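Local coordinates for putative uncharacterized protein (Chaetomium thermophilum, PDB 5IJP) that probably senses cellular phosphate status through its SPX domain, a helical bundle that binds inositol hexakisphosphate in a lysine-lined pocket, at residues Val86-Val91 and Ser182-Leu187; Val136-Phe141 and Thr162-Lys167. One frame throughout, in Å; residues are numbered along the deposited sequence.

Contact 1 of 2, residues Val86-Val91 and Ser182-Leu187; sequences VSEREV and SKLYDL
Leu184 projects from helix 171-190 and sets its two methyls against Glu88 and Val91 of helix 52-97, a contact within the helical bundle of the SPX domain. The two segments run in broadly the same direction, their axes 10.9 Å apart at the closest and inclined by 33°. Glu88 offers carbon here rather than charge: its CG lies 3.8 Å from Leu184 CD1, and the two side chains meet at about a right angle. CG stands opposite the backbone N (chi1 -159°) and the chain runs straight on from there, which lays the methylenes across the leucine and carries the carboxylate past it to Arg180. The salt bridge from OE1 to Arg180 NE thus ties the acid to the same helix that Leu184 comes from, roughly one turn earlier. One turn beyond Glu88, Val91 meets the other leucine branch, its CB 3.8 Å from Leu184 CD2. Replacing Leu184 with an alanine would probably leave a gap between Glu88 CG and Val91 CB and set the glutamate methylenes freer to move, even with Arg180 still holding the carboxylate. Helix 110-151 flanks both partners: Ser87 touches Ile123, and Tyr185 leans on Ser121 and Ile124. No hydrogen bond joins the two segments; the groups that touch are methyls, methylenes and a methine. Toward the C-terminal side, Leu187 takes a smaller, more exposed share. Val91 CG1 links the two leucines, sitting 3.9 Å from Leu184 CD2 and also 3.9 Å from Leu187 CD2.

Contact 2 of 2, residues Val136-Phe141 and Thr162-Lys167; sequences VNYTGF and TRLKAK
Phe141, one of the two aromatic residues that pack on Leu164, has its backbone N held by Asn137 O at 3.0 Å, an ordinary turn of helix 110-151. No hydrogen bond passes from segment 136-141 to segment 162-167; what joins them is one leucine lodged against two aromatic side chains. Leu164 of helix 157-165 directs its branch at Phe141: CD2 comes to 3.8 Å from Phe141 CB, and CD1 to 3.9 Å from that same CB. The phenylalanine therefore meets the leucine mainly with its methylene, and the ring enters less closely, Phe141 CG lying 4.1 Å from Leu164 CD2. With CG opposite its own carbonyl carbon (chi1 -70°), the ring is carried away from Leu164 and into the bundle, where it touches Leu66 and Val69 of helix 52-97 and Ile20 of a loop. Tyr138 does the reverse. Its CG stands opposite the backbone N (chi1 -179°), a turn that brings the ring nearer to segment 162-167 and puts CE2 3.8 Å from Leu164 CB, approached at a slant. The leucine is thus touched at its stem by tyrosine and at its methyls by phenylalanine, and it also rests on Leu66, so that helices 110-151 and 52-97 both meet it. Tyr138 lies toward solvent while Phe141 is buried, and Leu164 spans the step between them. Contact is mainly carbon against carbon, though Tyr138 CE2 also comes 4.0 Å from Leu164 O; the short helix is probably held here by fit and burial of apolar surface, with no hydrogen bond between these segments to fix its rotation.

In the fold
Helix 110-151 supplies one side of contact 2 and also flanks contact 1, while helix 52-97 gives contact 1 its segment and contact 2 its Leu66 and Val69. The centres of the two contacts lie 31 Å apart, with nearest atoms about 19 Å apart, so they fasten separate levels of one elongated bundle. Contact 2 is the one near the ligand: the Phe141 side chain is about 12 Å from the bound inositol hexakisphosphate, and Val136 and Thr139 touch Phe3 of its pocket. Further along the same helix come Lys147 and Met151, also pocket residues. Contact 1, whose centre lies about 25 Å from the centre of the chain, joins the C-terminal helix to the bundle.

Contact 1 of 2, residues Val86-Val91 and Ser182-Leu187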
ATOM      1  N   VAL A  86     -18.681  10.046  -8.660  1.00 81.43           N
ATOM      2  CA  VAL A  86     -19.475  11.259  -8.421  1.00 82.55           C
ATOM      3  C   VAL A  86     -18.950  12.442  -9.249  1.00 86.51           C
ATOM      4  O   VAL A  86     -19.751  13.256  -9.708  1.00 87.40           O
ATOM      5  CB  VAL A  86     -19.679  11.628  -6.923  1.00 86.86           C
ATOM      6  CG1 VAL A  86     -20.562  10.604  -6.216  1.00 87.74           C
ATOM      7  CG2 VAL A  86     -18.355  11.815  -6.182  1.00 85.23           C
ATOM      8  N   SER A  87     -17.619  12.521  -9.456  1.00 82.00           N
ATOM      9  CA  SER A  87     -16.982  13.580 -10.245  1.00 81.99           C
ATOM     10  C   SER A  87     -17.207  13.380 -11.744  1.00 86.94           C
ATOM     11  O   SER A  87     -17.343  14.367 -12.466  1.00 87.40           O
ATOM     12  CB  SER A  87     -15.491  13.665  -9.937  1.00 84.14           C
ATOM     13  OG  SER A  87     -15.270  13.998  -8.576  1.00 92.15           O
ATOM     14  N   GLU A  88     -17.253  12.107 -12.205  1.00 83.69           N
ATOM     15  CA  GLU A  88     -17.479  11.722 -13.603  1.00 84.64           C
ATOM     16  C   GLU A  88     -18.863  12.183 -14.062  1.00 90.61           C
ATOM     17  O   GLU A  88     -18.991  12.678 -15.182  1.00 91.19           O
ATOM     18  CB  GLU A  88     -17.327  10.201 -13.784  1.00 85.80           C
ATOM     19  CG  GLU A  88     -17.039   9.771 -15.213  1.00 97.47           C
ATOM     20  CD  GLU A  88     -16.822   8.285 -15.431  1.00118.39           C
ATOM     21  OE1 GLU A  88     -16.184   7.635 -14.571  1.00111.32           O
ATOM     22  OE2 GLU A  88     -17.255   7.779 -16.491  1.00114.06           O
ATOM     23  N   ARG A  89     -19.884  12.043 -13.186  1.00 87.99           N
ATOM     24  CA  ARG A  89     -21.262  12.475 -13.429  1.00 89.78           C
ATOM     25  C   ARG A  89     -21.304  14.007 -13.526  1.00 94.36           C
ATOM     26  O   ARG A  89     -21.950  14.538 -14.430  1.00 95.43           O
ATOM     27  CB  ARG A  89     -22.194  11.963 -12.310  1.00 90.79           C
ATOM     28  CG  ARG A  89     -23.672  12.281 -12.524  1.00103.87           C
ATOM     29  CD  ARG A  89     -24.516  11.889 -11.327  1.00115.26           C
ATOM     30  NE  ARG A  89     -25.775  12.637 -11.278  1.00126.20           N
ATOM     31  CZ  ARG A  89     -26.913  12.244 -11.844  1.00143.29           C
ATOM     32  NH1 ARG A  89     -26.967  11.102 -12.518  1.00131.23           N
ATOM     33  NH2 ARG A  89     -28.003  12.993 -11.744  1.00132.79           N
ATOM     34  N   GLU A  90     -20.585  14.701 -12.615  1.00 90.15           N
ATOM     35  CA  GLU A  90     -20.478  16.164 -12.551  1.00 90.58           C
ATOM     36  C   GLU A  90     -19.861  16.754 -13.820  1.00 94.91           C
ATOM     37  O   GLU A  90     -20.298  17.814 -14.262  1.00 95.64           O
ATOM     38  CB  GLU A  90     -19.679  16.603 -11.314  1.00 90.98           C
ATOM     39  CG  GLU A  90     -20.456  16.534 -10.011  1.00102.02           C
ATOM     40  CD  GLU A  90     -19.674  16.952  -8.780  1.00121.87           C
ATOM     41  OE1 GLU A  90     -18.637  16.315  -8.482  1.00114.35           O
ATOM     42  OE2 GLU A  90     -20.118  17.900  -8.092  1.00117.37           O
ATOM     43  N   VAL A  91     -18.853  16.069 -14.402  1.00 90.79           N
ATOM     44  CA  VAL A  91     -18.182  16.491 -15.638  1.00 91.28           C
ATOM     45  C   VAL A  91     -19.119  16.229 -16.832  1.00 97.08           C
ATOM     46  O   VAL A  91     -19.232  17.085 -17.713  1.00 97.86           O
ATOM     47  CB  VAL A  91     -16.775  15.835 -15.806  1.00 94.03           C
ATOM     48  CG1 VAL A  91     -16.160  16.144 -17.172  1.00 94.96           C
ATOM     49  CG2 VAL A  91     -15.827  16.273 -14.694  1.00 92.63           C
ATOM     50  N   SER A 182      -7.773  10.349 -15.328  1.00 77.34           N
ATOM     51  CA  SER A 182      -6.734  11.021 -16.113  1.00 78.84           C
ATOM     52  C   SER A 182      -7.345  11.684 -17.350  1.00 85.02           C
ATOM     53  O   SER A 182      -6.943  12.791 -17.709  1.00 85.82           O
ATOM     54  CB  SER A 182      -5.650  10.031 -16.523  1.00 82.83           C
ATOM     55  OG  SER A 182      -5.001   9.478 -15.390  1.00 89.98           O
ATOM     56  N   LYS A 183      -8.335  11.015 -17.976  1.00 82.40           N
ATOM     57  CA  LYS A 183      -9.057  11.501 -19.156  1.00 84.28           C
ATOM     58  C   LYS A 183     -10.000  12.652 -18.789  1.00 88.61           C
ATOM     59  O   LYS A 183     -10.135  13.596 -19.571  1.00 89.84           O
ATOM     60  CB  LYS A 183      -9.838  10.359 -19.830  1.00 87.41           C
ATOM     61  CG  LYS A 183      -8.954   9.327 -20.520  1.00102.21           C
ATOM     62  CD  LYS A 183      -9.751   8.111 -20.962  1.00112.24           C
ATOM     63  CE  LYS A 183      -8.858   7.027 -21.511  1.00123.63           C
ATOM     64  NZ  LYS A 183      -9.622   5.793 -21.830  1.00133.53           N
ATOM     65  N   LEU A 184     -10.648  12.570 -17.604  1.00 83.94           N
ATOM     66  CA  LEU A 184     -11.574  13.587 -17.087  1.00 83.85           C
ATOM     67  C   LEU A 184     -10.852  14.899 -16.773  1.00 88.53           C
ATOM     68  O   LEU A 184     -11.405  15.971 -17.025  1.00 89.04           O
ATOM     69  CB  LEU A 184     -12.317  13.083 -15.834  1.00 82.36           C
ATOM     70  CG  LEU A 184     -13.396  12.017 -16.040  1.00 87.20           C
ATOM     71  CD1 LEU A 184     -13.536  11.148 -14.808  1.00 85.89           C
ATOM     72  CD2 LEU A 184     -14.735  12.635 -16.412  1.00 90.86           C
ATOM     73  N   TYR A 185      -9.621  14.808 -16.228  1.00 84.97           N
ATOM     74  CA  TYR A 185      -8.782  15.956 -15.875  1.00 85.59           C
ATOM     75  C   TYR A 185      -8.267  16.685 -17.119  1.00 91.93           C
ATOM     76  O   TYR A 185      -8.184  17.914 -17.107  1.00 92.59           O
ATOM     77  CB  TYR A 185      -7.624  15.525 -14.957  1.00 85.79           C
ATOM     78  CG  TYR A 185      -6.753  16.668 -14.476  1.00 88.50           C
ATOM     79  CD1 TYR A 185      -7.183  17.521 -13.462  1.00 90.24           C
ATOM     80  CD2 TYR A 185      -5.487  16.879 -15.013  1.00 90.67           C
ATOM     81  CE1 TYR A 185      -6.387  18.575 -13.018  1.00 92.22           C
ATOM     82  CE2 TYR A 185      -4.679  17.928 -14.572  1.00 92.74           C
ATOM     83  CZ  TYR A 185      -5.133  18.771 -13.572  1.00100.07           C
ATOM     84  OH  TYR A 185      -4.339  19.804 -13.132  1.00102.70           O
ATOM     85  N   ASP A 186      -7.925  15.933 -18.186  1.00 89.66           N
ATOM     86  CA  ASP A 186      -7.444  16.492 -19.453  1.00 92.05           C
ATOM     87  C   ASP A 186      -8.572  17.190 -20.216  1.00 97.26           C
ATOM     88  O   ASP A 186      -8.310  18.141 -20.953  1.00 99.00           O
ATOM     89  CB  ASP A 186      -6.796  15.401 -20.327  1.00 94.80           C
ATOM     90  CG  ASP A 186      -5.526  14.779 -19.768  1.00103.96           C
ATOM     91  OD1 ASP A 186      -4.819  15.458 -18.987  1.00104.07           O
ATOM     92  OD2 ASP A 186      -5.219  13.626 -20.139  1.00109.93           O
ATOM     93  N   LEU A 187      -9.823  16.723 -20.026  1.00 92.86           N
ATOM     94  CA  LEU A 187     -11.025  17.271 -20.658  1.00 93.86           C
ATOM     95  C   LEU A 187     -11.412  18.633 -20.061  1.00 97.91           C
ATOM     96  O   LEU A 187     -11.773  19.538 -20.815  1.00 99.25           O
ATOM     97  CB  LEU A 187     -12.190  16.268 -20.545  1.00 93.02           C
ATOM     98  CG  LEU A 187     -13.435  16.546 -21.399  1.00 99.32           C
ATOM     99  CD1 LEU A 187     -13.278  15.987 -22.809  1.00101.56           C
ATOM    100  CD2 LEU A 187     -14.671  15.952 -20.756  1.00100.67           C
TER

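Contact 2 of 2, residues Val136-Phe141 and Thr162-Lys167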
ATOM      1  N   VAL A 136       5.750   1.814  -0.435  1.00 65.75           N
ATOM      2  CA  VAL A 136       6.530   1.743   0.805  1.00 66.07           C
ATOM      3  C   VAL A 136       6.211   0.457   1.612  1.00 69.13           C
ATOM      4  O   VAL A 136       7.122  -0.115   2.212  1.00 68.96           O
ATOM      5  CB  VAL A 136       6.432   3.053   1.650  1.00 70.83           C
ATOM      6  CG1 VAL A 136       5.074   3.216   2.334  1.00 69.91           C
ATOM      7  CG2 VAL A 136       7.575   3.166   2.657  1.00 71.70           C
ATOM      8  N   ASN A 137       4.951  -0.018   1.577  1.00 64.84           N
ATOM      9  CA  ASN A 137       4.555  -1.232   2.287  1.00 64.04           C
ATOM     10  C   ASN A 137       4.992  -2.502   1.559  1.00 67.77           C
ATOM     11  O   ASN A 137       5.477  -3.419   2.219  1.00 67.33           O
ATOM     12  CB  ASN A 137       3.067  -1.234   2.620  1.00 64.61           C
ATOM     13  CG  ASN A 137       2.712  -0.334   3.783  1.00 86.42           C
ATOM     14  OD1 ASN A 137       2.435  -0.791   4.890  1.00 81.55           O
ATOM     15  ND2 ASN A 137       2.727   0.970   3.572  1.00 78.06           N
ATOM     16  N   TYR A 138       4.876  -2.543   0.206  1.00 64.60           N
ATOM     17  CA  TYR A 138       5.311  -3.681  -0.620  1.00 64.71           C
ATOM     18  C   TYR A 138       6.814  -3.910  -0.439  1.00 69.67           C
ATOM     19  O   TYR A 138       7.239  -5.057  -0.312  1.00 69.28           O
ATOM     20  CB  TYR A 138       4.960  -3.462  -2.109  1.00 66.22           C
ATOM     21  CG  TYR A 138       5.360  -4.594  -3.036  1.00 68.36           C
ATOM     22  CD1 TYR A 138       6.527  -4.524  -3.790  1.00 71.47           C
ATOM     23  CD2 TYR A 138       4.548  -5.713  -3.194  1.00 68.82           C
ATOM     24  CE1 TYR A 138       6.895  -5.555  -4.653  1.00 73.09           C
ATOM     25  CE2 TYR A 138       4.904  -6.751  -4.056  1.00 70.57           C
ATOM     26  CZ  TYR A 138       6.079  -6.666  -4.785  1.00 78.92           C
ATOM     27  OH  TYR A 138       6.437  -7.682  -5.637  1.00 81.09           O
ATOM     28  N   THR A 139       7.601  -2.812  -0.392  1.00 67.35           N
ATOM     29  CA  THR A 139       9.051  -2.821  -0.170  1.00 68.39           C
ATOM     30  C   THR A 139       9.346  -3.309   1.261  1.00 72.42           C
ATOM     31  O   THR A 139      10.298  -4.063   1.462  1.00 72.48           O
ATOM     32  CB  THR A 139       9.644  -1.425  -0.465  1.00 76.97           C
ATOM     33  OG1 THR A 139       9.174  -0.971  -1.737  1.00 76.44           O
ATOM     34  CG2 THR A 139      11.170  -1.412  -0.453  1.00 77.05           C
ATOM     35  N   GLY A 140       8.503  -2.894   2.214  1.00 68.73           N
ATOM     36  CA  GLY A 140       8.588  -3.258   3.625  1.00 68.52           C
ATOM     37  C   GLY A 140       8.506  -4.746   3.879  1.00 72.28           C
ATOM     38  O   GLY A 140       9.346  -5.294   4.599  1.00 72.37           O
ATOM     39  N   PHE A 141       7.503  -5.413   3.273  1.00 68.37           N
ATOM     40  CA  PHE A 141       7.321  -6.861   3.389  1.00 68.04           C
ATOM     41  C   PHE A 141       8.410  -7.609   2.621  1.00 72.93           C
ATOM     42  O   PHE A 141       8.944  -8.587   3.137  1.00 72.82           O
ATOM     43  CB  PHE A 141       5.921  -7.296   2.929  1.00 69.27           C
ATOM     44  CG  PHE A 141       4.798  -6.876   3.847  1.00 70.51           C
ATOM     45  CD1 PHE A 141       4.533  -7.579   5.018  1.00 73.69           C
ATOM     46  CD2 PHE A 141       3.982  -5.800   3.526  1.00 72.51           C
ATOM     47  CE1 PHE A 141       3.490  -7.192   5.863  1.00 74.76           C
ATOM     48  CE2 PHE A 141       2.942  -5.411   4.372  1.00 75.36           C
ATOM     49  CZ  PHE A 141       2.702  -6.109   5.534  1.00 73.76           C
ATOM     50  N   THR A 162       4.125 -14.598  -4.184  1.00 81.04           N
ATOM     51  CA  THR A 162       2.862 -14.637  -4.922  1.00 81.56           C
ATOM     52  C   THR A 162       1.711 -14.070  -4.074  1.00 83.91           C
ATOM     53  O   THR A 162       0.731 -13.586  -4.641  1.00 83.80           O
ATOM     54  CB  THR A 162       2.584 -16.037  -5.514  1.00 92.28           C
ATOM     55  OG1 THR A 162       1.438 -15.968  -6.363  1.00 93.41           O
ATOM     56  CG2 THR A 162       2.388 -17.121  -4.450  1.00 91.07           C
ATOM     57  N   ARG A 163       1.842 -14.117  -2.726  1.00 79.13           N
ATOM     58  CA  ARG A 163       0.857 -13.578  -1.779  1.00 77.99           C
ATOM     59  C   ARG A 163       0.824 -12.048  -1.861  1.00 80.37           C
ATOM     60  O   ARG A 163      -0.254 -11.455  -1.774  1.00 79.81           O
ATOM     61  CB  ARG A 163       1.163 -14.035  -0.341  1.00 78.01           C
ATOM     62  CG  ARG A 163       0.538 -15.377   0.026  1.00 90.71           C
ATOM     63  CD  ARG A 163      -0.747 -15.221   0.817  1.00101.97           C
ATOM     64  NE  ARG A 163      -1.456 -16.494   0.958  1.00113.21           N
ATOM     65  CZ  ARG A 163      -2.425 -16.911   0.147  1.00129.29           C
ATOM     66  NH1 ARG A 163      -2.815 -16.158  -0.876  1.00116.65           N
ATOM     67  NH2 ARG A 163      -3.011 -18.083   0.350  1.00117.88           N
ATOM     68  N   LEU A 164       2.003 -11.421  -2.047  1.00 76.03           N
ATOM     69  CA  LEU A 164       2.155  -9.973  -2.194  1.00 74.91           C
ATOM     70  C   LEU A 164       1.779  -9.525  -3.608  1.00 79.11           C
ATOM     71  O   LEU A 164       1.266  -8.417  -3.781  1.00 78.38           O
ATOM     72  CB  LEU A 164       3.589  -9.538  -1.854  1.00 74.66           C
ATOM     73  CG  LEU A 164       3.918  -9.393  -0.366  1.00 78.64           C
ATOM     74  CD1 LEU A 164       5.393  -9.614  -0.113  1.00 79.03           C
ATOM     75  CD2 LEU A 164       3.487  -8.033   0.167  1.00 80.55           C
ATOM     76  N   LYS A 165       2.028 -10.390  -4.613  1.00 76.45           N
ATOM     77  CA  LYS A 165       1.714 -10.137  -6.022  1.00 77.17           C
ATOM     78  C   LYS A 165       0.243 -10.443  -6.356  1.00 80.94           C
ATOM     79  O   LYS A 165      -0.210 -10.108  -7.455  1.00 81.47           O
ATOM     80  CB  LYS A 165       2.663 -10.926  -6.941  1.00 81.35           C
ATOM     81  N   ALA A 166      -0.497 -11.068  -5.408  1.00 76.52           N
ATOM     82  CA  ALA A 166      -1.915 -11.412  -5.555  1.00 76.79           C
ATOM     83  C   ALA A 166      -2.764 -10.146  -5.665  1.00 79.18           C
ATOM     84  O   ALA A 166      -2.607  -9.224  -4.859  1.00 77.57           O
ATOM     85  CB  ALA A 166      -2.379 -12.256  -4.375  1.00 77.51           C
ATOM     86  N   LYS A 167      -3.632 -10.092  -6.686  1.00 76.06           N
ATOM     87  CA  LYS A 167      -4.489  -8.941  -6.952  1.00 75.14           C
ATOM     88  C   LYS A 167      -5.865  -9.061  -6.282  1.00 78.39           C
ATOM     89  O   LYS A 167      -6.537 -10.081  -6.461  1.00 79.45           O
ATOM     90  CB  LYS A 167      -4.632  -8.704  -8.465  1.00 78.91           C
TER